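Local coordinates for putative uncharacterized protein (Chaetomium thermophilum, PDB 4XRI) that probably carries protein cargo into the nucleus as an importin beta of the HEAT-repeat type, a transport receptor expected to bind a small GTPase, at residues 42-46 and 88-94; 186-191 and 226-230; 423-427 and 438-442; 580-584 and 622-626; 784-788 and 824-828. The protein carries 2 engineered substitutions. One frame throughout, in Å; residues are numbered along the deposited sequence.

In the fold
The five contacts follow one another along an all-helical HEAT-repeat chain, each closing before the next opens, and none touches another. Contact 1 joins helices 42-54 and 79-91 in the N-terminal region, about 40 Å from the centre of the chain; contact 2, between helices 182-193 and 224-238, lies about 38 Å from it, centre to centre. Contact 3 pairs helices 409-425 and 432-449 in the HEAT-like range, and contact 4, at helices 573-597 and 625-640, is about 33 Å away between centres. Contact 5 stands near the C-terminal end, about 70 Å from contact 2. Such local helix-to-helix packing, repeated along the chain, builds a long superhelix that can flex.

Contact 1. Residues 42-46 and 88-94; sequences FSQYL and KWLNQTD
Phe42 turns its ring away from its own N (chi1 -175°) and toward the end of helix 79-91, where Lys88, its chain kinked at chi3 (65°), folds its methylene groups over one face. Lys88 CE lies 3.7 Å from the centroid of the Phe42 ring, a CH-pi contact, and Lys88 NZ reaches to 3.4 Å from Phe42 CD1. Leu46 CD2, one turn on, covers the opposite face, while Thr93 CG2 meets the ring edge, 4.0 Å from Phe42 CD2. Leu46 sends its other methyl across: Leu46 CD1 sits 3.9 Å from Trp89 CZ3 and 3.8 Å from Thr93 CG2. Ser43 OG lies against the Gln92-Thr93 backbone, 3.5 Å from Gln92 O, without a hydrogen bond. Thr93 OG1 donates to Trp89 O over 2.7 Å, tying the loop to the last turn of the helix; Asp94 then caps helix 95-108 and bonds Thr97. The contact thus joins neighbouring helices of the importin-beta N-terminal domain through the loop after helix 79-91. No hydrogen bond crosses between 42-46 and 88-94, so the join depends largely on apolar and CH-pi contacts, with the lysine ammonium held above the rim of the same face.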
# COMPACT_ATOMS: atom_id res chain seq x y z
N PHE A 42 30.36 -26.89 5.25
CA PHE A 42 30.11 -25.45 5.21
C PHE A 42 31.39 -24.63 5.21
O PHE A 42 31.51 -23.65 4.47
CB PHE A 42 29.22 -25.04 6.39
CG PHE A 42 28.81 -23.60 6.36
CD1 PHE A 42 27.95 -23.13 5.39
CD2 PHE A 42 29.28 -22.72 7.32
CE1 PHE A 42 27.57 -21.81 5.36
CE2 PHE A 42 28.90 -21.39 7.30
CZ PHE A 42 28.04 -20.94 6.32
N SER A 43 32.36 -25.04 6.02
CA SER A 43 33.63 -24.33 6.12
C SER A 43 34.40 -24.37 4.80
O SER A 43 34.92 -23.35 4.36
CB SER A 43 34.49 -24.93 7.24
OG SER A 43 33.90 -24.70 8.50
N GLN A 44 34.45 -25.54 4.18
CA GLN A 44 35.15 -25.70 2.92
C GLN A 44 34.45 -24.92 1.81
O GLN A 44 35.09 -24.41 0.89
CB GLN A 44 35.26 -27.18 2.54
CG GLN A 44 36.51 -27.54 1.77
CD GLN A 44 37.78 -27.31 2.57
OE1 GLN A 44 37.75 -27.29 3.80
NE2 GLN A 44 38.90 -27.13 1.87
N TYR A 45 33.13 -24.84 1.92
CA TYR A 45 32.32 -24.04 1.01
C TYR A 45 32.72 -22.57 1.11
O TYR A 45 32.88 -21.90 0.09
CB TYR A 45 30.83 -24.22 1.34
CG TYR A 45 29.87 -23.41 0.49
CD1 TYR A 45 29.74 -23.65 -0.87
CD2 TYR A 45 29.07 -22.43 1.07
CE1 TYR A 45 28.85 -22.91 -1.64
CE2 TYR A 45 28.18 -21.69 0.31
CZ TYR A 45 28.07 -21.94 -1.05
OH TYR A 45 27.19 -21.20 -1.80
N LEU A 46 32.90 -22.10 2.34
CA LEU A 46 33.31 -20.72 2.58
C LEU A 46 34.69 -20.44 2.02
O LEU A 46 34.91 -19.44 1.34
CB LEU A 46 33.29 -20.41 4.08
CG LEU A 46 31.94 -20.49 4.79
CD1 LEU A 46 32.03 -19.90 6.19
CD2 LEU A 46 30.85 -19.80 3.98
N LYS A 88 25.25 -20.13 11.64
CA LYS A 88 26.16 -21.00 10.90
C LYS A 88 27.58 -20.42 10.89
O LYS A 88 28.56 -21.17 10.98
CB LYS A 88 25.67 -21.22 9.47
CG LYS A 88 24.33 -21.94 9.36
CD LYS A 88 24.00 -22.30 7.92
CE LYS A 88 24.99 -23.30 7.35
NZ LYS A 88 24.68 -23.65 5.93
N TRP A 89 27.69 -19.10 10.78
CA TRP A 89 28.99 -18.46 10.81
C TRP A 89 29.61 -18.57 12.20
O TRP A 89 30.80 -18.85 12.35
CB TRP A 89 28.90 -16.98 10.41
CG TRP A 89 30.20 -16.25 10.60
CD1 TRP A 89 30.59 -15.54 11.70
CD2 TRP A 89 31.28 -16.16 9.67
NE1 TRP A 89 31.85 -15.01 11.51
CE2 TRP A 89 32.29 -15.38 10.26
CE3 TRP A 89 31.50 -16.66 8.38
CZ2 TRP A 89 33.50 -15.09 9.62
CZ3 TRP A 89 32.69 -16.37 7.74
CH2 TRP A 89 33.67 -15.59 8.36
N LEU A 90 28.78 -18.35 13.22
CA LEU A 90 29.24 -18.36 14.60
C LEU A 90 29.62 -19.75 15.10
O LEU A 90 30.67 -19.92 15.72
CB LEU A 90 28.16 -17.76 15.51
CG LEU A 90 28.03 -16.24 15.53
CD1 LEU A 90 26.92 -15.81 16.49
CD2 LEU A 90 29.36 -15.60 15.93
N ASN A 91 28.78 -20.74 14.83
CA ASN A 91 28.91 -22.03 15.50
C ASN A 91 29.22 -23.24 14.61
O ASN A 91 29.41 -24.35 15.12
CB ASN A 91 27.64 -22.33 16.30
CG ASN A 91 27.49 -21.42 17.50
OD1 ASN A 91 28.46 -21.16 18.22
ND2 ASN A 91 26.28 -20.93 17.72
N GLN A 92 29.26 -23.04 13.30
CA GLN A 92 29.53 -24.16 12.40
C GLN A 92 30.81 -23.95 11.60
O GLN A 92 31.05 -24.63 10.59
CB GLN A 92 28.34 -24.40 11.48
CG GLN A 92 27.10 -24.87 12.22
CD GLN A 92 25.91 -25.08 11.32
OE1 GLN A 92 24.80 -24.64 11.63
NE2 GLN A 92 26.12 -25.76 10.20
N THR A 93 31.62 -23.01 12.05
CA THR A 93 32.96 -22.82 11.50
C THR A 93 33.98 -22.93 12.62
O THR A 93 33.62 -22.91 13.80
CB THR A 93 33.11 -21.45 10.81
OG1 THR A 93 32.94 -20.41 11.78
CG2 THR A 93 32.08 -21.28 9.71
N ASP A 94 35.25 -23.05 12.25
CA ASP A 94 36.33 -22.94 13.22
C ASP A 94 36.93 -21.55 13.12
O ASP A 94 36.61 -20.80 12.20
CB ASP A 94 37.39 -24.02 12.98
CG ASP A 94 37.90 -24.03 11.55
OD1 ASP A 94 37.06 -24.07 10.63
OD2 ASP A 94 39.13 -23.99 11.36

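Contact 2. Residues 186-191 and 226-230; sequences LTAVVQ and ERNYI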
# COMPACT_ATOMS: atom_id res chain seq x y z
N LEU A 186 33.23 9.49 9.80
CA LEU A 186 32.69 10.68 9.16
C LEU A 186 33.79 11.49 8.48
O LEU A 186 33.61 11.98 7.37
CB LEU A 186 31.96 11.56 10.19
CG LEU A 186 31.41 12.87 9.64
CD1 LEU A 186 30.40 12.61 8.53
CD2 LEU A 186 30.79 13.71 10.75
N THR A 187 34.93 11.61 9.15
CA THR A 187 36.06 12.33 8.60
C THR A 187 36.56 11.66 7.32
O THR A 187 36.86 12.33 6.33
CB THR A 187 37.22 12.43 9.61
OG1 THR A 187 36.82 13.23 10.73
CG2 THR A 187 38.45 13.06 8.97
N ALA A 188 36.61 10.34 7.34
CA ALA A 188 37.11 9.57 6.21
C ALA A 188 36.23 9.72 4.97
O ALA A 188 36.73 9.91 3.86
CB ALA A 188 37.23 8.09 6.58
N VAL A 189 34.91 9.66 5.16
CA VAL A 189 33.99 9.72 4.02
C VAL A 189 33.86 11.14 3.48
O VAL A 189 33.73 11.33 2.27
CB VAL A 189 32.59 9.16 4.39
CG1 VAL A 189 32.72 7.75 4.94
CG2 VAL A 189 31.87 10.06 5.38
N VAL A 190 33.90 12.13 4.36
CA VAL A 190 33.76 13.52 3.94
C VAL A 190 35.02 13.98 3.22
O VAL A 190 34.95 14.61 2.16
CB VAL A 190 33.49 14.47 5.13
CG1 VAL A 190 33.69 15.92 4.72
CG2 VAL A 190 32.08 14.25 5.66
N GLN A 191 36.17 13.64 3.78
CA GLN A 191 37.44 14.00 3.16
C GLN A 191 37.61 13.29 1.82
O GLN A 191 38.24 13.82 0.91
CB GLN A 191 38.62 13.66 4.08
CG GLN A 191 38.78 14.61 5.25
CD GLN A 191 40.02 14.34 6.07
OE1 GLN A 191 40.69 13.32 5.90
NE2 GLN A 191 40.34 15.26 6.98
N GLU A 226 28.93 19.27 12.90
CA GLU A 226 28.76 18.11 12.02
C GLU A 226 27.83 18.45 10.86
O GLU A 226 28.07 18.04 9.72
CB GLU A 226 28.21 16.91 12.79
CG GLU A 226 29.28 16.03 13.42
CD GLU A 226 29.29 16.12 14.93
OE1 GLU A 226 30.39 16.14 15.51
OE2 GLU A 226 28.19 16.15 15.53
N ARG A 227 26.78 19.20 11.17
CA ARG A 227 25.79 19.59 10.17
C ARG A 227 26.43 20.35 9.02
O ARG A 227 26.33 19.95 7.87
CB ARG A 227 24.69 20.43 10.82
CG ARG A 227 23.34 20.30 10.15
CD ARG A 227 22.32 21.30 10.68
NE ARG A 227 22.05 21.14 12.10
CZ ARG A 227 22.24 22.09 13.01
NH1 ARG A 227 22.71 23.28 12.64
NH2 ARG A 227 21.96 21.86 14.29
N ASN A 228 27.10 21.45 9.35
CA ASN A 228 27.76 22.29 8.36
C ASN A 228 28.86 21.53 7.62
O ASN A 228 29.07 21.73 6.42
CB ASN A 228 28.34 23.54 9.02
CG ASN A 228 27.26 24.48 9.52
OD1 ASN A 228 26.33 24.82 8.80
ND2 ASN A 228 27.39 24.90 10.77
N TYR A 229 29.56 20.67 8.35
CA TYR A 229 30.60 19.80 7.79
C TYR A 229 30.05 18.99 6.62
O TYR A 229 30.54 19.08 5.50
CB TYR A 229 31.15 18.88 8.89
CG TYR A 229 32.45 18.17 8.57
CD1 TYR A 229 32.54 16.79 8.63
CD2 TYR A 229 33.59 18.89 8.24
CE1 TYR A 229 33.73 16.13 8.36
CE2 TYR A 229 34.79 18.24 7.97
CZ TYR A 229 34.85 16.87 8.03
OH TYR A 229 36.04 16.23 7.75
N ILE A 230 29.01 18.22 6.91
CA ILE A 230 28.37 17.36 5.92
C ILE A 230 27.71 18.16 4.80
O ILE A 230 27.87 17.83 3.63
CB ILE A 230 27.32 16.46 6.59
CG1 ILE A 230 28.00 15.51 7.58
CG2 ILE A 230 26.53 15.69 5.55
CD1 ILE A 230 27.05 14.81 8.51
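Leu186, first of its segment to meet helix 224-238, spreads its two methyls over different partners. Leu186 CD2 rests 3.8 Å from Glu226 CG and also approaches Tyr229 CD1, whereas CD1 turns to Ile230, with Leu186 CD1 3.9 Å from Ile230 CG1. One residue on, Thr187 offers mainly its backbone: Thr187 CA lies at the edge of the Tyr229 ring, 4.0 Å from Tyr229 OH, while its own hydroxyl is bonded to Asn183 O in the preceding turn. Val190 then comes over the ring. Val190 CG1, placed opposite the backbone N (chi1 166°), stands 3.9 Å from the centroid of the Tyr229 ring in a CH-pi contact 25° off the normal, and Val190 CG2 reaches 3.7 Å from Tyr229 CE1. Gln191 ends the walk with Gln191 CG 4.0 Å from Tyr229 OH. Tyr229 is thus a knob in the hole formed by Leu186, Thr187, Val190 and Gln191: knobs-into-holes packing between near-parallel helices of the importin beta HEAT-repeat solenoid, the segment axes 11.5 Å apart and 28° from parallel. Deeper in, Ile230 continues onto Leu210 of helix 200-212, which also meets Val189. Since no hydrogen bond joins the two segments, dispersion and shape hold them: a phenol ring bridges the two helices, its hydroxyl bordered by carbon atoms of the facing helix.

Contact 3. Residues 423-427 and 438-442; sequences LIAMM and TAYAL
Thr438 fills the tight part of the contact, its methyl pushed against residues 423-427. Thr438 CG2 lies 3.1 Å from Leu423 O, a close approach, and 3.6 Å from Met427 SD. The torsions sort the two branches of Thr438: CG2 stands anti to the backbone N and faces the neighbour, while OG1 (chi1 -64°) bends back to bond Val434 O in its own helix. One turn along, Leu423 and Leu442 lie alongside, pointing opposite ways, with Leu423 CD2 and Leu442 CD2 3.6 Å apart. Met427, bent at both chi2 and chi3, curls its sulfur over the second helix, with Met427 SD 3.9 Å from Leu442 CD1. Helices 409-425 and 432-449 pack here as successive helices, joined by a short connection, of the HEAT-like range in the importin beta solenoid; helices 390-402 and 455-472 cover them with Val397 and Leu462. Met426 is close at its base, Met426 CG 3.4 Å from Thr438 OG1, and only the outer part of its folded chain leaves the contact. Toward the partly exposed margin at Ile424 the fit slackens: this residue directs its CB away and grazes the second helix, Ile424 CG1 4.3 Å from Leu442 CD2.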
# COMPACT_ATOMS: atom_id res chain seq x y z
N LEU A 423 -10.83 22.50 -23.19
CA LEU A 423 -10.24 21.21 -22.86
C LEU A 423 -11.01 20.08 -23.52
O LEU A 423 -10.41 19.10 -23.96
CB LEU A 423 -10.20 21.01 -21.35
CG LEU A 423 -9.25 19.90 -20.89
CD1 LEU A 423 -7.82 20.26 -21.26
CD2 LEU A 423 -9.36 19.66 -19.40
N ILE A 424 -12.33 20.21 -23.60
CA ILE A 424 -13.15 19.22 -24.27
C ILE A 424 -12.82 19.17 -25.76
O ILE A 424 -12.78 18.10 -26.37
CB ILE A 424 -14.65 19.50 -24.08
CG1 ILE A 424 -15.05 19.26 -22.63
CG2 ILE A 424 -15.49 18.62 -24.99
CD1 ILE A 424 -16.50 19.58 -22.33
N ALA A 425 -12.55 20.34 -26.33
CA ALA A 425 -12.19 20.45 -27.73
C ALA A 425 -10.86 19.75 -28.01
O ALA A 425 -10.63 19.26 -29.12
CB ALA A 425 -12.12 21.90 -28.16
N MET A 426 -10.01 19.69 -27.00
CA MET A 426 -8.69 19.06 -27.12
C MET A 426 -8.80 17.56 -27.35
O MET A 426 -7.81 16.91 -27.71
CB MET A 426 -7.86 19.34 -25.87
CG MET A 426 -6.37 19.52 -26.12
SD MET A 426 -6.00 21.10 -26.90
CE MET A 426 -7.14 22.16 -26.02
N MET A 427 -9.99 17.00 -27.15
CA MET A 427 -10.23 15.58 -27.36
C MET A 427 -10.19 15.22 -28.84
O MET A 427 -10.13 14.05 -29.20
CB MET A 427 -11.57 15.17 -26.75
CG MET A 427 -11.61 15.25 -25.23
SD MET A 427 -10.74 13.89 -24.44
CE MET A 427 -11.88 12.54 -24.74
N THR A 438 -5.58 14.66 -22.20
CA THR A 438 -6.78 15.47 -22.10
C THR A 438 -7.87 14.73 -21.34
O THR A 438 -8.52 15.29 -20.45
CB THR A 438 -7.31 15.88 -23.49
OG1 THR A 438 -6.34 16.71 -24.14
CG2 THR A 438 -8.61 16.64 -23.35
N ALA A 439 -8.07 13.47 -21.71
CA ALA A 439 -9.06 12.62 -21.04
C ALA A 439 -8.77 12.51 -19.55
O ALA A 439 -9.67 12.66 -18.72
CB ALA A 439 -9.09 11.24 -21.68
N TYR A 440 -7.51 12.26 -19.22
CA TYR A 440 -7.08 12.12 -17.83
C TYR A 440 -7.26 13.43 -17.06
O TYR A 440 -7.67 13.42 -15.90
CB TYR A 440 -5.62 11.68 -17.77
CG TYR A 440 -5.14 11.31 -16.38
CD1 TYR A 440 -5.36 10.04 -15.87
CD2 TYR A 440 -4.47 12.23 -15.58
CE1 TYR A 440 -4.93 9.70 -14.60
CE2 TYR A 440 -4.04 11.90 -14.32
CZ TYR A 440 -4.27 10.63 -13.83
OH TYR A 440 -3.83 10.29 -12.57
N ALA A 441 -6.96 14.54 -17.72
CA ALA A 441 -7.10 15.86 -17.12
C ALA A 441 -8.57 16.14 -16.82
O ALA A 441 -8.89 16.76 -15.81
CB ALA A 441 -6.53 16.93 -18.04
N LEU A 442 -9.45 15.69 -17.71
CA LEU A 442 -10.88 15.84 -17.52
C LEU A 442 -11.36 15.01 -16.33
O LEU A 442 -12.29 15.39 -15.63
CB LEU A 442 -11.64 15.45 -18.79
CG LEU A 442 -11.56 16.45 -19.94
CD1 LEU A 442 -12.02 15.82 -21.25
CD2 LEU A 442 -12.40 17.68 -19.62

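Contact 4. Residues 580-584 and 622-626; sequences EDMQT and KSSVP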
# COMPACT_ATOMS: atom_id res chain seq x y z
N GLU A 580 -10.97 -15.61 -17.06
CA GLU A 580 -11.16 -15.28 -15.65
C GLU A 580 -11.43 -13.79 -15.44
O GLU A 580 -12.26 -13.43 -14.60
CB GLU A 580 -9.93 -15.72 -14.84
CG GLU A 580 -9.86 -17.23 -14.63
CD GLU A 580 -8.59 -17.68 -13.93
OE1 GLU A 580 -7.76 -16.81 -13.58
OE2 GLU A 580 -8.43 -18.90 -13.74
N ASP A 581 -10.77 -12.95 -16.22
CA ASP A 581 -11.03 -11.51 -16.18
C ASP A 581 -12.46 -11.21 -16.66
O ASP A 581 -13.12 -10.32 -16.13
CB ASP A 581 -10.02 -10.74 -17.04
CG ASP A 581 -8.66 -10.64 -16.39
OD1 ASP A 581 -7.70 -10.23 -17.08
OD2 ASP A 581 -8.53 -10.97 -15.19
N MET A 582 -12.91 -11.95 -17.67
CA MET A 582 -14.26 -11.79 -18.21
C MET A 582 -15.32 -12.11 -17.16
O MET A 582 -16.25 -11.32 -16.93
CB MET A 582 -14.45 -12.69 -19.43
CG MET A 582 -15.77 -12.50 -20.15
SD MET A 582 -15.90 -13.60 -21.58
CE MET A 582 -14.25 -13.47 -22.25
N GLN A 583 -15.17 -13.26 -16.52
CA GLN A 583 -16.12 -13.71 -15.50
C GLN A 583 -16.10 -12.80 -14.28
O GLN A 583 -17.14 -12.51 -13.70
CB GLN A 583 -15.82 -15.15 -15.11
CG GLN A 583 -16.14 -16.17 -16.19
CD GLN A 583 -15.76 -17.58 -15.78
OE1 GLN A 583 -14.77 -17.79 -15.09
NE2 GLN A 583 -16.56 -18.55 -16.21
N THR A 584 -14.91 -12.35 -13.89
CA THR A 584 -14.76 -11.48 -12.73
C THR A 584 -15.41 -10.12 -12.98
O THR A 584 -16.08 -9.57 -12.10
CB THR A 584 -13.27 -11.27 -12.37
OG1 THR A 584 -12.68 -12.53 -12.02
CG2 THR A 584 -13.15 -10.33 -11.18
N LYS A 622 -5.17 -20.51 -8.37
CA LYS A 622 -5.09 -19.06 -8.23
C LYS A 622 -6.01 -18.37 -9.23
O LYS A 622 -5.69 -18.25 -10.41
CB LYS A 622 -3.64 -18.59 -8.40
CG LYS A 622 -2.72 -19.12 -7.32
CD LYS A 622 -1.31 -18.59 -7.45
CE LYS A 622 -0.45 -19.07 -6.29
NZ LYS A 622 0.95 -18.58 -6.38
N SER A 623 -7.16 -17.94 -8.74
CA SER A 623 -8.18 -17.32 -9.58
C SER A 623 -8.94 -16.26 -8.79
O SER A 623 -9.20 -16.43 -7.60
CB SER A 623 -9.14 -18.37 -10.13
OG SER A 623 -10.19 -17.77 -10.87
N SER A 624 -9.29 -15.16 -9.46
CA SER A 624 -10.04 -14.09 -8.82
C SER A 624 -11.54 -14.34 -8.92
O SER A 624 -12.34 -13.60 -8.36
CB SER A 624 -9.69 -12.74 -9.46
OG SER A 624 -10.12 -12.69 -10.80
N VAL A 625 -11.90 -15.41 -9.62
CA VAL A 625 -13.29 -15.69 -9.94
C VAL A 625 -14.16 -16.14 -8.75
O VAL A 625 -15.27 -15.63 -8.59
CB VAL A 625 -13.40 -16.77 -11.05
CG1 VAL A 625 -14.84 -17.14 -11.29
CG2 VAL A 625 -12.75 -16.26 -12.33
N PRO A 626 -13.68 -17.10 -7.92
CA PRO A 626 -14.57 -17.51 -6.83
C PRO A 626 -14.92 -16.36 -5.89
O PRO A 626 -16.02 -16.31 -5.35
CB PRO A 626 -13.74 -18.58 -6.09
CG PRO A 626 -12.78 -19.08 -7.09
CD PRO A 626 -12.44 -17.89 -7.94
O HOH W 1 -11.04 -19.83 -12.38
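Ser623 faces Glu580 across a water: the water donates to Glu580 OE2 over 3.1 Å and stands 2.7 Å from Ser623 OG. Ser623 OG, anti to the backbone N (chi1 176°), also accepts from Val625 N at 3.2 Å in a nearly straight bond of 162°, capping the start of helix 625-640. Glu580 OE2 has a further partner in a salt bridge to Lys576. Ser624 supplies the direct bond between the segments, Ser624 OG donating to Thr584 OG1 over 2.8 Å. Thr584 OG1 in turn donates to Glu580 O, which also accepts Thr584 N from the opposite face of its plane, making a short chain of hydroxyls that ends on the helix backbone. Val625 then sets CG2 against this polar row, with Val625 CG2 3.7 Å from Glu580 O and 3.8 Å from Glu580 CB. Gln583 OE1 also lies 3.7 Å from Val625 CG2, and Gln583 NE2 bonds Thr563 in helix 546-567. With Ile615 of helix 605-616, which Val625 also touches, these contacts set a serine-capped helix start against the flank of an earlier helix, as in the HEAT-repeat solenoid of importin beta.

Contact 5. Residues 784-788 and 824-828; sequences TNVLQ and DAYPN
The backbones come nearest at Thr784 and Ala825, 6.7 Å between CA atoms, where the weakly bonded turn 784-787 meets the end of helix 809-825. Tyr826, the first residue to leave that helix, reaches back to the turn in this C-terminal part of the importin beta helical solenoid. Its ring is carried there by CG lying anti to the carbonyl carbon (chi1 -58°), and Tyr826 OH donates to Thr784 O over 2.6 Å. The hydroxyl is tilted 17° from the carbonyl plane and meets the oxygen at a C=O...O angle of 132°. Thr784 O also accepts Gln788 N of its own turn, so one carbonyl gathers a backbone N-H and a phenol. Gln788 N comes near Tyr826 OH too, but at an angle too poor for a bond. Thr784 lies along the ring with its side chain running the opposite way, Thr784 CB 3.6 Å from Tyr826 CE1, and Thr784 CG2 settles 3.5 Å from Ala825 O. Leu787 approaches the hydroxyl end of the phenol obliquely; its inner side continues onto Ile774 and Ile775 of helix 754-780, and Ala825 shares Ile775. The ring is thus bordered by the turn at its hydroxyl, with Leu787 CB 3.5 Å from Tyr826 OH and Gln788 CB 3.9 Å from the same oxygen.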
# COMPACT_ATOMS: atom_id res chain seq x y z
N THR A 784 -29.82 -14.91 30.95
CA THR A 784 -28.77 -14.01 31.43
C THR A 784 -28.03 -14.62 32.61
O THR A 784 -26.89 -14.24 32.91
CB THR A 784 -29.33 -12.63 31.83
OG1 THR A 784 -30.36 -12.79 32.81
CG2 THR A 784 -29.89 -11.92 30.62
N ASN A 785 -28.66 -15.58 33.27
CA ASN A 785 -28.02 -16.30 34.36
C ASN A 785 -26.78 -17.06 33.89
O ASN A 785 -25.75 -17.05 34.56
CB ASN A 785 -29.02 -17.27 35.00
CG ASN A 785 -29.73 -18.14 33.99
OD1 ASN A 785 -29.17 -18.49 32.95
ND2 ASN A 785 -30.98 -18.49 34.28
N VAL A 786 -26.88 -17.69 32.73
CA VAL A 786 -25.76 -18.48 32.23
C VAL A 786 -24.67 -17.58 31.63
O VAL A 786 -23.52 -17.98 31.49
CB VAL A 786 -26.23 -19.51 31.18
CG1 VAL A 786 -26.73 -18.84 29.92
CG2 VAL A 786 -25.12 -20.42 30.82
N LEU A 787 -25.04 -16.34 31.32
CA LEU A 787 -24.07 -15.38 30.79
C LEU A 787 -23.30 -14.69 31.91
O LEU A 787 -22.13 -14.33 31.74
CB LEU A 787 -24.78 -14.34 29.92
CG LEU A 787 -23.94 -13.16 29.45
CD1 LEU A 787 -22.84 -13.61 28.50
CD2 LEU A 787 -24.81 -12.10 28.81
N GLN A 788 -23.95 -14.54 33.06
CA GLN A 788 -23.41 -13.82 34.22
C GLN A 788 -21.93 -14.08 34.58
O GLN A 788 -21.21 -13.13 34.89
CB GLN A 788 -24.28 -14.12 35.45
CG GLN A 788 -23.56 -14.07 36.79
CD GLN A 788 -23.26 -12.66 37.25
OE1 GLN A 788 -24.08 -11.76 37.09
NE2 GLN A 788 -22.08 -12.46 37.82
N ASP A 824 -29.14 -3.32 29.55
CA ASP A 824 -30.42 -3.92 29.21
C ASP A 824 -30.54 -5.34 29.75
O ASP A 824 -31.57 -5.72 30.30
CB ASP A 824 -30.62 -3.93 27.69
CG ASP A 824 -31.56 -2.84 27.21
OD1 ASP A 824 -31.18 -2.08 26.30
OD2 ASP A 824 -32.68 -2.76 27.75
N ALA A 825 -29.47 -6.11 29.60
CA ALA A 825 -29.48 -7.52 29.97
C ALA A 825 -29.58 -7.72 31.48
O ALA A 825 -30.12 -8.72 31.94
CB ALA A 825 -28.24 -8.21 29.43
N TYR A 826 -29.04 -6.77 32.23
CA TYR A 826 -29.12 -6.83 33.68
C TYR A 826 -29.65 -5.51 34.23
O TYR A 826 -28.88 -4.65 34.67
CB TYR A 826 -27.76 -7.16 34.29
CG TYR A 826 -27.19 -8.47 33.80
CD1 TYR A 826 -27.55 -9.67 34.40
CD2 TYR A 826 -26.31 -8.50 32.73
CE1 TYR A 826 -27.04 -10.87 33.95
CE2 TYR A 826 -25.79 -9.69 32.27
CZ TYR A 826 -26.16 -10.87 32.88
OH TYR A 826 -25.64 -12.06 32.42
N PRO A 827 -30.98 -5.34 34.19
CA PRO A 827 -31.64 -4.11 34.64
C PRO A 827 -31.72 -4.04 36.15
O PRO A 827 -31.03 -4.82 36.82
CB PRO A 827 -33.04 -4.22 34.02
CG PRO A 827 -33.29 -5.69 33.99
CD PRO A 827 -31.96 -6.35 33.74
N ASN A 828 -32.56 -3.15 36.68
CA ASN A 828 -32.68 -2.89 38.12
C ASN A 828 -31.36 -2.97 38.88
O ASN A 828 -31.28 -3.59 39.94
CB ASN A 828 -33.71 -3.83 38.76
CG ASN A 828 -35.14 -3.52 38.35
OD1 ASN A 828 -35.45 -2.39 37.96
ND2 ASN A 828 -36.01 -4.52 38.44